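Local atomic coordinates of cellulosomal scaffoldin (Acetivibrio cellulolyticus, PDB entry 3ZUC), a protein that serves as the scaffold of a cellulosome, this part being its family 3b carbohydrate-binding module, which binds crystalline cellulose. Residues 44-49 against 81-86. Numbering follows the deposited sequence.
Sequences HYYFTV and TGADQY. With CA (calcium ion), chain B; EDO (1,2-ethanediol), chain C.
Tyr46 and Phe47 pair with Tyr86 and Gln85 as antiparallel neighbours in one sheet of the CBM3 beta-sandwich, and the pairing ends in a classic beta bulge beside the calcium site. Tyr46 and Tyr86 form the non-hydrogen-bonded pair; Phe47 and Gln85 form the hydrogen-bonded one, with Phe47 N 3.0 Å from Gln85 O. At the bulge Asp84 and Gln85 both face Phe47, whose carbonyl oxygen takes two N-H groups: Gln85 N nearly in line with the C=O bond, and Asp84 N, 2.9 Å from Phe47 O, well tilted from the carbonyl plane.

On the face carrying Tyr46 and Tyr86, the His44 ring stacks face to face on Tyr86, centroids 4.2 Å apart and planes at 29°, with Tyr86 CE2 toward the rim of the imidazole. The chi1 of 58° that sets Tyr86 CG between its backbone N and carbonyl carbon leaves the ring alongside both His44 and Tyr46. His44 ND1 donates to Tyr46 OH at 2.8 Å, almost exactly in the imidazole plane, while NE2 bonds to Glu88, so both ring nitrogens are held and the ring's rotation is fixed. Tyr46 OH also shares a hydrogen bond with an ethanediol, probably from the crystallisation liquor.

On the opposite face of the sheet, Gln85 CB makes a CH-pi contact over one face of the Phe47 ring, 4.2 Å from its centroid, and the Gln85 amide runs on past Val49 to Asp52.

Beyond the strand, Thr48 grips the calcium through both O and OG1, together with Asp50, Asn119, Asp122 and Asp123. Asp84, in the second shell, probably helps position this ligand, since Val49 N shares a peptide group with Thr48 O: Asp84 OD1 accepts the N-H of Val49 through its syn lone pair, with Val49 N 2.9 Å from Asp84 OD1.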
ATOM      1  N   HIS A  44      -3.779  -1.765  -1.188  1.00  4.98           N
ATOM      2  CA  HIS A  44      -3.333  -1.955  -2.567  1.00  5.12           C
ATOM      3  C   HIS A  44      -2.576  -0.739  -3.109  1.00  5.02           C
ATOM      4  O   HIS A  44      -2.976   0.410  -2.893  1.00  5.94           O
ATOM      5  CB  HIS A  44      -4.493  -2.188  -3.544  1.00  5.51           C
ATOM      6  CG  HIS A  44      -5.201  -3.482  -3.374  1.00  5.62           C
ATOM      7  ND1 HIS A  44      -6.304  -3.814  -4.132  1.00  6.18           N
ATOM      8  CD2 HIS A  44      -4.964  -4.529  -2.561  1.00  6.06           C
ATOM      9  CE1 HIS A  44      -6.729  -5.016  -3.779  1.00  6.28           C
ATOM     10  NE2 HIS A  44      -5.932  -5.473  -2.826  1.00  6.39           N
ATOM     11  N   TYR A  45      -1.536  -1.053  -3.866  1.00  4.95           N
ATOM     12  CA  TYR A  45      -0.773  -0.084  -4.659  1.00  5.08           C
ATOM     13  C   TYR A  45      -0.786  -0.574  -6.110  1.00  4.96           C
ATOM     14  O   TYR A  45      -0.304  -1.680  -6.386  1.00  5.47           O
ATOM     15  CB  TYR A  45       0.654   0.037  -4.140  1.00  5.50           C
ATOM     16  CG  TYR A  45       1.475   1.097  -4.835  1.00  5.41           C
ATOM     17  CD1 TYR A  45       2.186   0.817  -5.993  1.00  5.57           C
ATOM     18  CD2 TYR A  45       1.513   2.401  -4.345  1.00  5.59           C
ATOM     19  CE1 TYR A  45       2.921   1.802  -6.642  1.00  5.70           C
ATOM     20  CE2 TYR A  45       2.236   3.391  -4.984  1.00  5.69           C
ATOM     21  CZ  TYR A  45       2.949   3.089  -6.128  1.00  5.83           C
ATOM     22  OH  TYR A  45       3.680   4.106  -6.707  1.00  6.25           O
ATOM     23  N   TYR A  46      -1.339   0.228  -7.013  1.00  4.75           N
ATOM     24  CA  TYR A  46      -1.565  -0.136  -8.410  1.00  5.22           C
ATOM     25  C   TYR A  46      -0.506   0.470  -9.324  1.00  5.22           C
ATOM     26  O   TYR A  46      -0.142   1.645  -9.188  1.00  5.51           O
ATOM     27  CB  TYR A  46      -2.939   0.389  -8.848  1.00  5.39           C
ATOM     28  CG  TYR A  46      -4.096  -0.212  -8.097  1.00  5.44           C
ATOM     29  CD1 TYR A  46      -4.652  -1.416  -8.512  1.00  5.58           C
ATOM     30  CD2 TYR A  46      -4.630   0.390  -6.967  1.00  5.57           C
ATOM     31  CE1 TYR A  46      -5.700  -2.008  -7.848  1.00  6.06           C
ATOM     32  CE2 TYR A  46      -5.684  -0.191  -6.289  1.00  6.28           C
ATOM     33  CZ  TYR A  46      -6.223  -1.391  -6.720  1.00  6.19           C
ATOM     34  OH  TYR A  46      -7.287  -1.940  -6.033  1.00  6.78           O
ATOM     35  N   PHE A  47      -0.039  -0.323 -10.282  1.00  4.87           N
ATOM     36  CA  PHE A  47       1.052   0.112 -11.125  1.00  5.10           C
ATOM     37  C   PHE A  47       1.063  -0.664 -12.438  1.00  5.16           C
ATOM     38  O   PHE A  47       0.371  -1.675 -12.591  1.00  5.32           O
ATOM     39  CB  PHE A  47       2.398  -0.038 -10.368  1.00  5.26           C
ATOM     40  CG  PHE A  47       2.762  -1.458 -10.003  1.00  5.21           C
ATOM     41  CD1 PHE A  47       2.212  -2.087  -8.888  1.00  5.41           C
ATOM     42  CD2 PHE A  47       3.694  -2.173 -10.756  1.00  5.58           C
ATOM     43  CE1 PHE A  47       2.565  -3.385  -8.552  1.00  5.74           C
ATOM     44  CE2 PHE A  47       4.051  -3.458 -10.417  1.00  5.92           C
ATOM     45  CZ  PHE A  47       3.493  -4.073  -9.309  1.00  5.63           C
ATOM     46  N   THR A  48       1.877  -0.186 -13.376  1.00  5.26           N
ATOM     47  CA  THR A  48       2.228  -0.955 -14.561  1.00  5.57           C
ATOM     48  C   THR A  48       3.645  -1.491 -14.375  1.00  5.37           C
ATOM     49  O   THR A  48       4.566  -0.731 -14.043  1.00  5.76           O
ATOM     50  CB  THR A  48       2.121  -0.175 -15.868  1.00  5.97           C
ATOM     51  OG1 THR A  48       3.063   0.891 -15.843  1.00  6.51           O
ATOM     52  CG2 THR A  48       0.720   0.371 -16.073  1.00  6.95           C
ATOM     53  N   VAL A  49       3.815  -2.795 -14.537  1.00  5.43           N
ATOM     54  CA  VAL A  49       5.060  -3.450 -14.173  1.00  5.66           C
ATOM     55  C   VAL A  49       6.244  -3.119 -15.082  1.00  5.89           C
ATOM     56  O   VAL A  49       7.381  -3.202 -14.629  1.00  6.73           O
ATOM     57  CB  VAL A  49       4.823  -4.983 -14.049  1.00  6.34           C
ATOM     58  CG1 VAL A  49       4.552  -5.636 -15.398  1.00  6.35           C
ATOM     59  CG2 VAL A  49       5.946  -5.688 -13.316  1.00  6.58           C
ATOM     60  N   THR A  81      -5.814   1.745 -17.461  1.00 10.62           N
ATOM     61  CA  THR A  81      -4.880   2.846 -17.439  1.00 10.87           C
ATOM     62  C   THR A  81      -4.128   2.884 -16.122  1.00  9.37           C
ATOM     63  O   THR A  81      -4.727   2.907 -15.048  1.00 10.27           O
ATOM     64  CB  THR A  81      -5.634   4.164 -17.633  1.00 12.49           C
ATOM     65  OG1 THR A  81      -6.434   4.062 -18.813  1.00 14.42           O
ATOM     66  CG2 THR A  81      -4.676   5.337 -17.732  1.00 13.27           C
ATOM     67  N   GLY A  82      -2.810   2.854 -16.221  1.00  8.64           N
ATOM     68  CA  GLY A  82      -1.971   2.956 -15.059  1.00  7.92           C
ATOM     69  C   GLY A  82      -1.883   1.729 -14.190  1.00  6.81           C
ATOM     70  O   GLY A  82      -1.201   1.776 -13.153  1.00  6.77           O
ATOM     71  N   ALA A  83      -2.553   0.644 -14.562  1.00  6.31           N
ATOM     72  CA  ALA A  83      -2.624  -0.498 -13.662  1.00  6.59           C
ATOM     73  C   ALA A  83      -2.728  -1.809 -14.431  1.00  6.46           C
ATOM     74  O   ALA A  83      -3.798  -2.176 -14.927  1.00  7.28           O
ATOM     75  CB  ALA A  83      -3.829  -0.345 -12.723  1.00  7.88           C
ATOM     76  N   ASP A  84      -1.615  -2.540 -14.495  1.00  5.68           N
ATOM     77  CA  ASP A  84      -1.642  -3.926 -14.923  1.00  5.72           C
ATOM     78  C   ASP A  84      -1.378  -4.897 -13.776  1.00  5.30           C
ATOM     79  O   ASP A  84      -1.611  -6.093 -13.955  1.00  5.58           O
ATOM     80  CB  ASP A  84      -0.808  -4.214 -16.174  1.00  6.39           C
ATOM     81  CG  ASP A  84       0.656  -3.908 -16.035  1.00  6.99           C
ATOM     82  OD1 ASP A  84       1.223  -4.018 -14.940  1.00  7.40           O
ATOM     83  OD2 ASP A  84       1.233  -3.472 -17.062  1.00 11.47           O
ATOM     84  N   GLN A  85      -0.989  -4.395 -12.601  1.00  5.33           N
ATOM     85  CA  GLN A  85      -0.775  -5.205 -11.408  1.00  5.36           C
ATOM     86  C   GLN A  85      -1.098  -4.388 -10.185  1.00  5.07           C
ATOM     87  O   GLN A  85      -1.156  -3.156 -10.236  1.00  5.58           O
ATOM     88  CB  GLN A  85       0.683  -5.697 -11.288  1.00  6.07           C
ATOM     89  CG  GLN A  85       1.126  -6.538 -12.461  1.00  6.21           C
ATOM     90  CD  GLN A  85       2.357  -7.360 -12.189  1.00  6.92           C
ATOM     91  OE1 GLN A  85       2.777  -7.541 -11.039  1.00  8.98           O
ATOM     92  NE2 GLN A  85       2.905  -7.941 -13.243  1.00  7.16           N
ATOM     93  N   TYR A  86      -1.261  -5.073  -9.058  1.00  5.71           N
ATOM     94  CA  TYR A  86      -1.227  -4.414  -7.772  1.00  5.81           C
ATOM     95  C   TYR A  86      -0.427  -5.218  -6.769  1.00  5.51           C
ATOM     96  O   TYR A  86      -0.390  -6.446  -6.797  1.00  5.99           O
ATOM     97  CB  TYR A  86      -2.626  -4.093  -7.232  1.00  6.61           C
ATOM     98  CG  TYR A  86      -3.584  -5.249  -7.039  1.00  6.84           C
ATOM     99  CD1 TYR A  86      -4.411  -5.645  -8.071  1.00  7.81           C
ATOM    100  CD2 TYR A  86      -3.728  -5.894  -5.819  1.00  7.14           C
ATOM    101  CE1 TYR A  86      -5.377  -6.645  -7.892  1.00  8.45           C
ATOM    102  CE2 TYR A  86      -4.675  -6.907  -5.639  1.00  7.86           C
ATOM    103  CZ  TYR A  86      -5.497  -7.272  -6.680  1.00  8.58           C
ATOM    104  OH  TYR A  86      -6.464  -8.255  -6.500  1.00 10.09           O
TER
HETATM  105 CA    CA B1154       4.964   1.655 -14.617  1.00  5.69          CA
HETATM  106  C1  EDO C1155      -9.290  -5.483  -7.005  0.57  9.34           C
HETATM  107  O1  EDO C1155      -9.245  -5.087  -5.638  0.57  8.38           O
HETATM  108  C2  EDO C1155      -8.403  -4.579  -7.837  0.57 10.13           C
HETATM  109  O2  EDO C1155      -8.829  -3.217  -7.715  0.57  8.31           O
HETATM  110  O   HOH W   1       6.226   1.008 -12.596  1.00  6.25           O